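Local coordinates for TIR-like domain-containing protein (Prevotella corporis, PDB 7EBD) that is a bacterial STING protein, built on a prokaryotic STING domain that holds the ligand C2E in a pocket formed by two subunits, at residues A[24-29]-A[73-78]; A[42-47]-A[92-97]; A[62-67]-A[96-101]. One frame throughout, in Å; residues are numbered along the deposited sequence.

Contact 1. Residues A[24-29]-A[73-78]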
loop_
_atom_site.group_PDB
_atom_site.type_symbol
_atom_site.label_atom_id
_atom_site.label_comp_id
_atom_site.label_asym_id
_atom_site.label_seq_id
_atom_site.Cartn_x
_atom_site.Cartn_y
_atom_site.Cartn_z
ATOM N N GLU A 24 -9.213 5.577 -13.000
ATOM C CA GLU A 24 -8.810 5.651 -14.400
ATOM C C GLU A 24 -9.209 4.390 -15.153
ATOM O O GLU A 24 -9.657 4.460 -16.303
ATOM C CB GLU A 24 -7.304 5.888 -14.505
ATOM C CG GLU A 24 -6.824 6.097 -15.930
ATOM C CD GLU A 24 -5.335 6.361 -16.009
ATOM O OE1 GLU A 24 -4.730 6.017 -17.045
ATOM O OE2 GLU A 24 -4.772 6.907 -15.037
ATOM N N TRP A 25 -9.060 3.224 -14.520
ATOM C CA TRP A 25 -9.479 1.985 -15.165
ATOM C C TRP A 25 -10.987 1.959 -15.379
ATOM O O TRP A 25 -11.465 1.535 -16.437
ATOM C CB TRP A 25 -9.039 0.782 -14.332
ATOM C CG TRP A 25 -9.457 -0.532 -14.919
ATOM C CD1 TRP A 25 -8.732 -1.317 -15.766
ATOM C CD2 TRP A 25 -10.700 -1.213 -14.707
ATOM N NE1 TRP A 25 -9.443 -2.446 -16.094
ATOM C CE2 TRP A 25 -10.655 -2.406 -15.457
ATOM C CE3 TRP A 25 -11.847 -0.930 -13.958
ATOM C CZ2 TRP A 25 -11.711 -3.315 -15.475
ATOM C CZ3 TRP A 25 -12.891 -1.836 -13.975
ATOM C CH2 TRP A 25 -12.817 -3.012 -14.730
ATOM N N ILE A 26 -11.753 2.405 -14.380
ATOM C CA ILE A 26 -13.207 2.422 -14.508
ATOM C C ILE A 26 -13.631 3.319 -15.662
ATOM O O ILE A 26 -14.529 2.974 -16.440
ATOM C CB ILE A 26 -13.855 2.861 -13.180
ATOM C CG1 ILE A 26 -13.704 1.769 -12.121
ATOM C CG2 ILE A 26 -15.323 3.209 -13.384
ATOM C CD1 ILE A 26 -14.247 2.161 -10.761
ATOM N N VAL A 27 -12.987 4.478 -15.802
ATOM C CA VAL A 27 -13.430 5.445 -16.802
ATOM C C VAL A 27 -12.963 5.051 -18.200
ATOM O O VAL A 27 -13.742 5.091 -19.160
ATOM C CB VAL A 27 -12.958 6.861 -16.423
ATOM C CG1 VAL A 27 -13.237 7.827 -17.561
ATOM C CG2 VAL A 27 -13.656 7.324 -15.155
ATOM N N THR A 28 -11.695 4.657 -18.347
ATOM C CA THR A 28 -11.092 4.534 -19.668
ATOM C C THR A 28 -10.913 3.103 -20.160
ATOM O O THR A 28 -10.682 2.912 -21.357
ATOM C CB THR A 28 -9.723 5.234 -19.700
ATOM O OG1 THR A 28 -8.785 4.503 -18.900
ATOM C CG2 THR A 28 -9.839 6.651 -19.156
ATOM N N GLU A 29 -11.013 2.103 -19.289
ATOM C CA GLU A 29 -10.739 0.725 -19.680
ATOM C C GLU A 29 -11.897 -0.230 -19.448
ATOM O O GLU A 29 -12.074 -1.161 -20.239
ATOM C CB GLU A 29 -9.507 0.189 -18.935
ATOM C CG GLU A 29 -8.195 0.809 -19.378
ATOM C CD GLU A 29 -7.003 0.265 -18.611
ATOM O OE1 GLU A 29 -6.881 0.564 -17.403
ATOM O OE2 GLU A 29 -6.194 -0.471 -19.214
ATOM N N THR A 73 -11.962 -9.902 -8.272
ATOM C CA THR A 73 -11.672 -9.574 -9.661
ATOM C C THR A 73 -10.391 -8.751 -9.708
ATOM O O THR A 73 -9.784 -8.448 -8.676
ATOM C CB THR A 73 -12.835 -8.816 -10.318
ATOM O OG1 THR A 73 -13.289 -7.779 -9.441
ATOM C CG2 THR A 73 -13.989 -9.757 -10.633
ATOM N N GLN A 74 -9.978 -8.380 -10.919
ATOM C CA GLN A 74 -8.775 -7.578 -11.081
ATOM C C GLN A 74 -8.929 -6.652 -12.279
ATOM O O GLN A 74 -9.721 -6.901 -13.191
ATOM C CB GLN A 74 -7.527 -8.455 -11.233
ATOM C CG GLN A 74 -7.542 -9.379 -12.437
ATOM C CD GLN A 74 -6.291 -10.234 -12.518
ATOM O OE1 GLN A 74 -5.897 -10.870 -11.540
ATOM N NE2 GLN A 74 -5.656 -10.247 -13.684
HETATM N N MSE A 75 -8.155 -5.571 -12.249
HETATM C CA MSE A 75 -8.102 -4.585 -13.320
HETATM C C MSE A 75 -6.693 -4.525 -13.902
HETATM O O MSE A 75 -5.717 -4.411 -13.158
HETATM C CB MSE A 75 -8.499 -3.198 -12.807
HETATM C CG MSE A 75 -9.785 -3.132 -11.997
HETATM SE SE MSE A 75 -9.949 -1.390 -11.119
HETATM C CE MSE A 75 -11.804 -1.477 -10.527
ATOM N N SER A 76 -6.582 -4.593 -15.224
ATOM C CA SER A 76 -5.295 -4.460 -15.895
ATOM C C SER A 76 -4.998 -2.981 -16.117
ATOM O O SER A 76 -5.734 -2.297 -16.836
ATOM C CB SER A 76 -5.290 -5.220 -17.220
ATOM O OG SER A 76 -5.249 -6.620 -17.002
ATOM N N THR A 77 -3.922 -2.493 -15.504
ATOM C CA THR A 77 -3.545 -1.090 -15.577
ATOM C C THR A 77 -2.164 -0.949 -16.205
ATOM O O THR A 77 -1.333 -1.860 -16.134
ATOM C CB THR A 77 -3.554 -0.435 -14.186
ATOM O OG1 THR A 77 -3.283 0.966 -14.311
ATOM C CG2 THR A 77 -2.507 -1.074 -13.284
ATOM N N ASN A 78 -1.928 0.207 -16.822
ATOM C CA ASN A 78 -0.658 0.504 -17.470
ATOM C C ASN A 78 0.260 1.372 -16.622
ATOM O O ASN A 78 1.374 1.680 -17.056
ATOM C CB ASN A 78 -0.904 1.182 -18.822
ATOM C CG ASN A 78 -1.689 0.307 -19.778
ATOM O OD1 ASN A 78 -1.121 -0.533 -20.476
ATOM N ND2 ASN A 78 -3.003 0.499 -19.816
HETATM O O HOH W 1 -8.694 -5.546 -16.956
#
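Trp-25, near the C-terminal end of helix 6-28, lies with one face of its indole against the side chain of Met-75, a selenomethionine at the end of edge strand 71-75. The contact passes from squarely over the face at CB to oblique at SE. CB of Met-75 stands 3.3 Å from the centroid of the five-membered ring of Trp-25, only 1° off the ring normal, a CH-pi contact. From there the extended chain runs outward across the indole: CG comes to 3.4 Å from Trp-25 CD2, and SE sits oblique to the six-membered ring, 4.1 Å from its centroid, as a Met-aromatic contact. CE lies over the rim of the benzo ring near CE3 and also reaches Ile-26 CG1, 4.1 Å away. With CG anti to the backbone N (chi1 179°), the indole of Trp-25 is directed at the strand, and Ser-76 O meets its edge at CD1.

Polar contact is sparser. One water accepts from Ser-76 N at 2.9 Å and, weakly, from Trp-25 NE1. The carboxylate of Glu-29 approaches the Ser-76 carbonyl, OE2 lying 3.0 Å from Ser-76 O, a meeting of two acceptors. Helix and sheet edge are therefore joined chiefly by dispersion and CH-pi attraction over an indole face, with one water as the polar link, while the Glu-29 carboxylate probably gains nothing from facing the Ser-76 carbonyl oxygen.

Contact 2. Residues A[42-47]-A[92-97]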
loop_
_atom_site.group_PDB
_atom_site.type_symbol
_atom_site.label_atom_id
_atom_site.label_comp_id
_atom_site.label_asym_id
_atom_site.label_seq_id
_atom_site.Cartn_x
_atom_site.Cartn_y
_atom_site.Cartn_z
ATOM N N SER A 42 -21.112 1.375 -16.771
ATOM C CA SER A 42 -20.991 2.255 -15.620
ATOM C C SER A 42 -20.350 1.499 -14.467
ATOM O O SER A 42 -20.663 0.328 -14.226
ATOM C CB SER A 42 -22.355 2.807 -15.186
ATOM O OG SER A 42 -23.234 1.758 -14.822
ATOM N N GLY A 43 -19.462 2.175 -13.756
ATOM C CA GLY A 43 -18.777 1.569 -12.631
ATOM C C GLY A 43 -18.591 2.580 -11.521
ATOM O O GLY A 43 -18.490 3.786 -11.758
ATOM N N LYS A 44 -18.553 2.068 -10.295
ATOM C CA LYS A 44 -18.367 2.904 -9.118
ATOM C C LYS A 44 -17.375 2.233 -8.184
ATOM O O LYS A 44 -17.364 1.006 -8.064
ATOM C CB LYS A 44 -19.693 3.145 -8.382
ATOM C CG LYS A 44 -20.746 3.877 -9.199
ATOM C CD LYS A 44 -20.384 5.341 -9.394
ATOM C CE LYS A 44 -21.439 6.062 -10.220
ATOM N NZ LYS A 44 -21.048 7.466 -10.530
ATOM N N LEU A 45 -16.541 3.042 -7.534
ATOM C CA LEU A 45 -15.610 2.577 -6.515
ATOM C C LEU A 45 -16.034 3.157 -5.175
ATOM O O LEU A 45 -16.115 4.380 -5.021
ATOM C CB LEU A 45 -14.175 2.987 -6.848
ATOM C CG LEU A 45 -13.141 2.769 -5.739
ATOM C CD1 LEU A 45 -13.034 1.294 -5.375
ATOM C CD2 LEU A 45 -11.782 3.329 -6.141
ATOM N N TYR A 46 -16.304 2.283 -4.210
ATOM C CA TYR A 46 -16.759 2.675 -2.884
ATOM C C TYR A 46 -15.663 2.374 -1.871
ATOM O O TYR A 46 -15.216 1.225 -1.753
ATOM C CB TYR A 46 -18.055 1.954 -2.509
ATOM C CG TYR A 46 -19.226 2.320 -3.390
ATOM C CD1 TYR A 46 -19.880 3.537 -3.237
ATOM C CD2 TYR A 46 -19.682 1.451 -4.372
ATOM C CE1 TYR A 46 -20.952 3.880 -4.040
ATOM C CE2 TYR A 46 -20.754 1.784 -5.180
ATOM C CZ TYR A 46 -21.384 3.001 -5.011
ATOM O OH TYR A 46 -22.453 3.335 -5.810
ATOM N N ILE A 47 -15.235 3.407 -1.154
ATOM C CA ILE A 47 -14.223 3.280 -0.116
ATOM C C ILE A 47 -14.939 3.051 1.207
ATOM O O ILE A 47 -15.733 3.892 1.646
ATOM C CB ILE A 47 -13.331 4.529 -0.050
ATOM C CG1 ILE A 47 -12.852 4.925 -1.450
ATOM C CG2 ILE A 47 -12.146 4.287 0.875
ATOM C CD1 ILE A 47 -12.040 3.862 -2.153
ATOM N N GLY A 92 -27.382 -4.425 -11.558
ATOM C CA GLY A 92 -27.951 -4.091 -12.852
ATOM C C GLY A 92 -26.854 -4.026 -13.893
ATOM O O GLY A 92 -26.135 -5.001 -14.138
ATOM N N ASP A 93 -26.694 -2.855 -14.503
ATOM C CA ASP A 93 -25.646 -2.622 -15.485
ATOM C C ASP A 93 -24.417 -1.964 -14.877
ATOM O O ASP A 93 -23.494 -1.595 -15.612
ATOM C CB ASP A 93 -26.183 -1.766 -16.635
ATOM C CG ASP A 93 -27.277 -2.464 -17.419
ATOM O OD1 ASP A 93 -27.089 -3.642 -17.786
ATOM O OD2 ASP A 93 -28.326 -1.833 -17.667
ATOM N N THR A 94 -24.381 -1.812 -13.558
ATOM C CA THR A 94 -23.294 -1.124 -12.878
ATOM C C THR A 94 -22.357 -2.129 -12.222
ATOM O O THR A 94 -22.798 -3.115 -11.624
ATOM C CB THR A 94 -23.840 -0.156 -11.826
ATOM O OG1 THR A 94 -24.747 0.761 -12.448
ATOM C CG2 THR A 94 -22.708 0.627 -11.172
ATOM N N LEU A 95 -21.058 -1.881 -12.352
ATOM C CA LEU A 95 -20.041 -2.650 -11.645
ATOM C C LEU A 95 -19.674 -1.888 -10.376
ATOM O O LEU A 95 -19.106 -0.792 -10.445
ATOM C CB LEU A 95 -18.810 -2.874 -12.520
ATOM C CG LEU A 95 -17.648 -3.588 -11.824
ATOM C CD1 LEU A 95 -17.983 -5.046 -11.550
ATOM C CD2 LEU A 95 -16.375 -3.467 -12.637
ATOM N N GLU A 96 -20.009 -2.459 -9.219
ATOM C CA GLU A 96 -19.735 -1.829 -7.932
ATOM C C GLU A 96 -18.506 -2.490 -7.321
ATOM O O GLU A 96 -18.555 -3.659 -6.927
ATOM C CB GLU A 96 -20.939 -1.935 -6.999
ATOM C CG GLU A 96 -22.209 -1.314 -7.552
ATOM C CD GLU A 96 -23.324 -1.264 -6.527
ATOM O OE1 GLU A 96 -24.264 -0.461 -6.708
ATOM O OE2 GLU A 96 -23.256 -2.020 -5.535
ATOM N N VAL A 97 -17.403 -1.749 -7.263
ATOM C CA VAL A 97 -16.159 -2.196 -6.654
ATOM C C VAL A 97 -16.090 -1.619 -5.252
ATOM O O VAL A 97 -16.453 -0.457 -5.034
ATOM C CB VAL A 97 -14.947 -1.754 -7.495
ATOM C CG1 VAL A 97 -13.651 -2.254 -6.881
ATOM C CG2 VAL A 97 -15.096 -2.237 -8.926
HETATM O O HOH W 2 -23.997 1.795 -7.739
#
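Leu-95 and Val-97 bond to Ser-42, Lys-44 and Tyr-46 across the parallel strands 42-47 and 94-99, interior neighbours in the five-stranded mixed sheet. The firm part is this backbone ladder. Leu-95 uses both its polar atoms on the partner strand, its N donating to Ser-42 O and its O accepting from Lys-44 N; Val-97 repeats the pattern with Lys-44 O and Tyr-46 N. All four bonds measure 2.9 Å between N and O, and the Val-97 N to Lys-44 O bond is the straightest, 168° at the hydrogen. Gly-43 CA makes a CA-H...O contact of 3.2 Å with Leu-95 O, as parallel strands often do. On the face carrying Leu-45, Leu-95 and Val-97, CD1 of Leu-45 packs against CG1 of Val-97 at 3.9 Å; helix 6-28 covers this side through Ala-22 and Ile-26 on Leu-45 and Trp-25 on Leu-95.

The face of Ser-42, Lys-44, Thr-94 and Glu-96 is looser and wetter. Ser-42 OG, set between its own backbone N and carbonyl carbon (chi1 60°), shares a hydrogen bond of 3.0 Å with Thr-94 OG1. Further along, the ring edge of Tyr-46 passes Glu-96, CE2 lying 4.1 Å from CB, and a water in the ring plane joins Tyr-46 OH to Glu-96 OE1. The other carboxylate oxygen, OE2, is held by Tyr-98. Cohesion thus comes from the regular peptide bonds and the helix-covered aliphatic face, whereas the opposite face relies on hydroxyls, a carboxylate and water, chemistry that suits partial exposure to solvent.

Contact 3. Residues A[62-67]-A[96-101]. With C2E (9,9'-[(2R,3R,3aS,5S,7aR,9R,10R,10aS,12S,14aR)-3,5,10,12-tetrahydroxy-5,12-dioxidooctahydro-2H,7H-difuro[3,2-d:3',2'-j][1,3,7,9,2,8]tetraoxadiphosphacyclododecine-2,9-diyl]bis(2-amino-1,9-dihydro-6H-purin-6-one)), chain E.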
loop_
_atom_site.group_PDB
_atom_site.type_symbol
_atom_site.label_atom_id
_atom_site.label_comp_id
_atom_site.label_asym_id
_atom_site.label_seq_id
_atom_site.Cartn_x
_atom_site.Cartn_y
_atom_site.Cartn_z
HETATM N N MSE A 62 -12.142 -8.497 5.091
HETATM C CA MSE A 62 -12.636 -9.801 4.654
HETATM C C MSE A 62 -14.085 -10.019 5.079
HETATM O O MSE A 62 -14.916 -10.485 4.292
HETATM C CB MSE A 62 -11.754 -10.925 5.202
HETATM C CG MSE A 62 -10.466 -11.137 4.422
HETATM SE SE MSE A 62 -9.365 -12.597 5.108
HETATM C CE MSE A 62 -8.726 -11.763 6.748
ATOM N N LEU A 63 -14.384 -9.667 6.331
ATOM C CA LEU A 63 -15.744 -9.820 6.836
ATOM C C LEU A 63 -16.720 -8.934 6.071
ATOM O O LEU A 63 -17.817 -9.375 5.710
ATOM C CB LEU A 63 -15.785 -9.503 8.330
ATOM C CG LEU A 63 -17.006 -9.992 9.107
ATOM C CD1 LEU A 63 -17.132 -11.507 9.022
ATOM C CD2 LEU A 63 -16.928 -9.536 10.556
ATOM N N PHE A 64 -16.334 -7.683 5.808
ATOM C CA PHE A 64 -17.204 -6.783 5.059
ATOM C C PHE A 64 -17.414 -7.274 3.634
ATOM O O PHE A 64 -18.526 -7.193 3.098
ATOM C CB PHE A 64 -16.619 -5.370 5.060
ATOM C CG PHE A 64 -17.343 -4.409 4.160
ATOM C CD1 PHE A 64 -18.538 -3.834 4.558
ATOM C CD2 PHE A 64 -16.822 -4.070 2.922
ATOM C CE1 PHE A 64 -19.204 -2.944 3.734
ATOM C CE2 PHE A 64 -17.484 -3.182 2.094
ATOM C CZ PHE A 64 -18.676 -2.618 2.502
ATOM N N TYR A 65 -16.357 -7.788 3.001
ATOM C CA TYR A 65 -16.486 -8.287 1.635
ATOM C C TYR A 65 -17.391 -9.509 1.575
ATOM O O TYR A 65 -18.192 -9.649 0.642
ATOM C CB TYR A 65 -15.111 -8.616 1.051
ATOM C CG TYR A 65 -14.161 -7.441 0.971
ATOM C CD1 TYR A 65 -14.634 -6.135 0.970
ATOM C CD2 TYR A 65 -12.788 -7.639 0.887
ATOM C CE1 TYR A 65 -13.768 -5.061 0.894
ATOM C CE2 TYR A 65 -11.914 -6.573 0.810
ATOM C CZ TYR A 65 -12.409 -5.286 0.814
ATOM O OH TYR A 65 -11.540 -4.223 0.736
ATOM N N LYS A 66 -17.286 -10.406 2.561
ATOM C CA LYS A 66 -18.133 -11.595 2.537
ATOM C C LYS A 66 -19.580 -11.244 2.868
ATOM O O LYS A 66 -20.510 -11.824 2.298
ATOM C CB LYS A 66 -17.583 -12.650 3.502
ATOM C CG LYS A 66 -18.296 -14.006 3.461
ATOM C CD LYS A 66 -19.472 -14.099 4.423
ATOM C CE LYS A 66 -19.002 -14.296 5.851
ATOM N NZ LYS A 66 -19.959 -13.719 6.836
ATOM N N LYS A 67 -19.793 -10.286 3.775
ATOM C CA LYS A 67 -21.152 -9.895 4.133
ATOM C C LYS A 67 -21.843 -9.103 3.030
ATOM O O LYS A 67 -23.072 -8.976 3.055
ATOM C CB LYS A 67 -21.154 -9.086 5.430
ATOM C CG LYS A 67 -20.789 -9.887 6.671
ATOM C CD LYS A 67 -20.963 -9.050 7.928
ATOM C CE LYS A 67 -20.786 -9.883 9.184
ATOM N NZ LYS A 67 -21.003 -9.073 10.416
ATOM N N GLU A 96 -20.009 -2.459 -9.219
ATOM C CA GLU A 96 -19.735 -1.829 -7.932
ATOM C C GLU A 96 -18.506 -2.490 -7.321
ATOM O O GLU A 96 -18.555 -3.659 -6.927
ATOM C CB GLU A 96 -20.939 -1.935 -6.999
ATOM C CG GLU A 96 -22.209 -1.314 -7.552
ATOM C CD GLU A 96 -23.324 -1.264 -6.527
ATOM O OE1 GLU A 96 -24.264 -0.461 -6.708
ATOM O OE2 GLU A 96 -23.256 -2.020 -5.535
ATOM N N VAL A 97 -17.403 -1.749 -7.263
ATOM C CA VAL A 97 -16.159 -2.196 -6.654
ATOM C C VAL A 97 -16.090 -1.619 -5.252
ATOM O O VAL A 97 -16.453 -0.457 -5.034
ATOM C CB VAL A 97 -14.947 -1.754 -7.495
ATOM C CG1 VAL A 97 -13.651 -2.254 -6.881
ATOM C CG2 VAL A 97 -15.096 -2.237 -8.926
ATOM N N TYR A 98 -15.630 -2.418 -4.294
ATOM C CA TYR A 98 -15.500 -1.963 -2.919
ATOM C C TYR A 98 -14.067 -2.148 -2.440
ATOM O O TYR A 98 -13.363 -3.064 -2.874
ATOM C CB TYR A 98 -16.464 -2.714 -1.985
ATOM C CG TYR A 98 -17.929 -2.405 -2.219
ATOM C CD1 TYR A 98 -18.631 -3.007 -3.254
ATOM C CD2 TYR A 98 -18.609 -1.519 -1.394
ATOM C CE1 TYR A 98 -19.969 -2.726 -3.467
ATOM C CE2 TYR A 98 -19.946 -1.233 -1.599
ATOM C CZ TYR A 98 -20.622 -1.839 -2.636
ATOM O OH TYR A 98 -21.953 -1.554 -2.841
ATOM N N ASP A 99 -13.636 -1.265 -1.542
ATOM C CA ASP A 99 -12.322 -1.436 -0.936
ATOM C C ASP A 99 -12.288 -0.811 0.447
ATOM O O ASP A 99 -12.764 0.312 0.642
ATOM C CB ASP A 99 -11.216 -0.827 -1.804
ATOM C CG ASP A 99 -9.827 -1.158 -1.283
ATOM O OD1 ASP A 99 -9.412 -2.328 -1.409
ATOM O OD2 ASP A 99 -9.157 -0.256 -0.739
HETATM N N MSE A 100 -11.728 -1.550 1.399
HETATM C CA MSE A 100 -11.390 -1.016 2.710
HETATM C C MSE A 100 -9.878 -0.828 2.764
HETATM O O MSE A 100 -9.127 -1.790 2.600
HETATM C CB MSE A 100 -11.869 -1.949 3.824
HETATM C CG MSE A 100 -11.537 -1.460 5.224
HETATM SE SE MSE A 100 -12.139 -2.683 6.622
HETATM C CE MSE A 100 -14.060 -2.626 6.283
ATOM N N PRO A 101 -9.431 0.414 2.978
ATOM C CA PRO A 101 -7.995 0.713 2.866
ATOM C C PRO A 101 -7.152 0.008 3.917
ATOM O O PRO A 101 -7.127 0.420 5.082
ATOM C CB PRO A 101 -7.937 2.238 3.031
ATOM C CG PRO A 101 -9.345 2.719 2.806
ATOM C CD PRO A 101 -10.221 1.613 3.294
HETATM P P1 C2E E . 1.262 1.224 -2.195
HETATM O O2P C2E E . 1.671 0.599 -3.507
HETATM O O1P C2E E . 1.501 2.699 -2.377
HETATM O "O5'" C2E E . -0.343 1.125 -1.876
HETATM C "C5'" C2E E . -0.860 1.971 -0.897
HETATM C "C4'" C2E E . -2.244 1.429 -0.441
HETATM O "O4'" C2E E . -3.076 1.444 -1.446
HETATM C "C3'" C2E E . -2.135 -0.053 -0.021
HETATM O "O3'" C2E E . -1.859 -0.131 1.297
HETATM C "C2'" C2E E . -3.547 -0.584 -0.329
HETATM O "O2'" C2E E . -4.486 -0.244 0.783
HETATM C "C1'" C2E E . -3.917 0.058 -1.407
HETATM N N9 C2E E . -3.641 -0.729 -2.577
HETATM C C8 C2E E . -2.516 -0.613 -3.298
HETATM N N7 C2E E . -2.654 -1.521 -4.288
HETATM C C5 C2E E . -3.830 -2.146 -4.147
HETATM C C6 C2E E . -4.519 -3.250 -4.958
HETATM O O6 C2E E . -3.994 -3.708 -5.914
HETATM N N1 C2E E . -5.805 -3.732 -4.558
HETATM C C2 C2E E . -6.453 -3.185 -3.397
HETATM N N2 C2E E . -7.757 -3.673 -2.989
HETATM N N3 C2E E . -5.798 -2.134 -2.624
HETATM C C4 C2E E . -4.462 -1.639 -3.051
HETATM P P11 C2E E . -1.285 -1.625 1.754
HETATM O O21 C2E E . -2.234 -2.786 1.570
HETATM O O11 C2E E . -1.057 -1.533 3.244
HETATM O O5A C2E E . 0.201 -1.780 1.056
HETATM C C5A C2E E . 1.142 -0.947 1.678
HETATM C C4A C2E E . 2.422 -1.005 0.940
HETATM O O4A C2E E . 2.923 -2.209 0.986
HETATM C C3A C2E E . 2.184 -0.669 -0.689
HETATM O O3A C2E E . 2.229 0.814 -0.916
HETATM C C2A C2E E . 3.109 -1.213 -1.273
HETATM O O2A C2E E . 4.351 -0.363 -1.235
HETATM C C1A C2E E . 3.364 -2.559 -0.415
HETATM N N91 C2E E . 2.644 -3.541 -0.896
HETATM C C81 C2E E . 1.438 -4.008 -0.520
HETATM N N71 C2E E . 1.141 -5.034 -1.340
HETATM C C51 C2E E . 2.150 -5.185 -2.192
HETATM C C61 C2E E . 2.370 -6.177 -3.333
HETATM O O61 C2E E . 1.548 -6.991 -3.574
HETATM N N11 C2E E . 3.568 -6.119 -4.110
HETATM C C21 C2E E . 4.566 -5.124 -3.814
HETATM N N21 C2E E . 5.784 -5.063 -4.603
HETATM N N31 C2E E . 4.352 -4.179 -2.724
HETATM C C41 C2E E . 3.100 -4.249 -1.917
HETATM O O HOH W 3 -8.594 -4.178 0.474
#
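Behind the C2E pocket of this STING domain, helix 57-67 packs on the end of strand 94-99; the axes of residues 62-67 and 96-99 lie 9.7 Å apart at closest and run roughly antiparallel, at 158°. The central link is polar. Tyr-65 extends its phenol to the strand end, where its OH accepts from Met-100 N at 2.8 Å, with 168° at the hydrogen and the nitrogen near the plane of the ring. The same hydroxyl donates to a water, which in turn donates to Asp-99 OD1 and to Met-100 O, so the phenol oxygen takes one hydrogen bond and gives another, and the water accepts one and donates two.

The apolar part lies beside it. Phe-64 points from the helix toward the strand, and its side chain crosses that of Tyr-98 at about a right angle, CE2 of Phe-64 meeting CD2 of Tyr-98 at 4.0 Å. Met-100, a selenomethionine, bends at its last torsion and brings CE to 3.9 Å from Phe-64 CB, while Ile-57, Ser-60 and Ala-61 of the same helix also touch its side chain.

Asp-99 turns the other way, toward the ligand. Its OD2 is hydrogen-bonded to Tyr-14, and the water from Tyr-65 reaches OD1, so the carboxylate is probably well fixed in rotation. Thr-102 and Arg-80 also bond the ligand, as does Asp-99 of the second subunit. On the Asp-99 of this chain, OD1 receives the amino group N2 of C2E at 2.7 Å, with an angle of 152° at the hydrogen.

From the N terminus, helix 6-28 ends in contact 1, whose loop closes only at residues 73-78, after strand 42-47 and helix 57-67 have passed. Contact 2 starts inside that loop at 42-47 and closes beyond it at 92-97, so the two cross. Contact 3 starts at 62-67, also within the loop of contact 1, and closes at 96-101; it crosses contact 1 and, sharing Glu-96 and Val-97, ends on the same strand as contact 2. Together they lay helix 6-28 and helix 57-67 against one mixed sheet. Met-75 CE touches Val-97 CG2, joining contact 1 to the other two, and Tyr-46 packs on Tyr-98 between contacts 2 and 3.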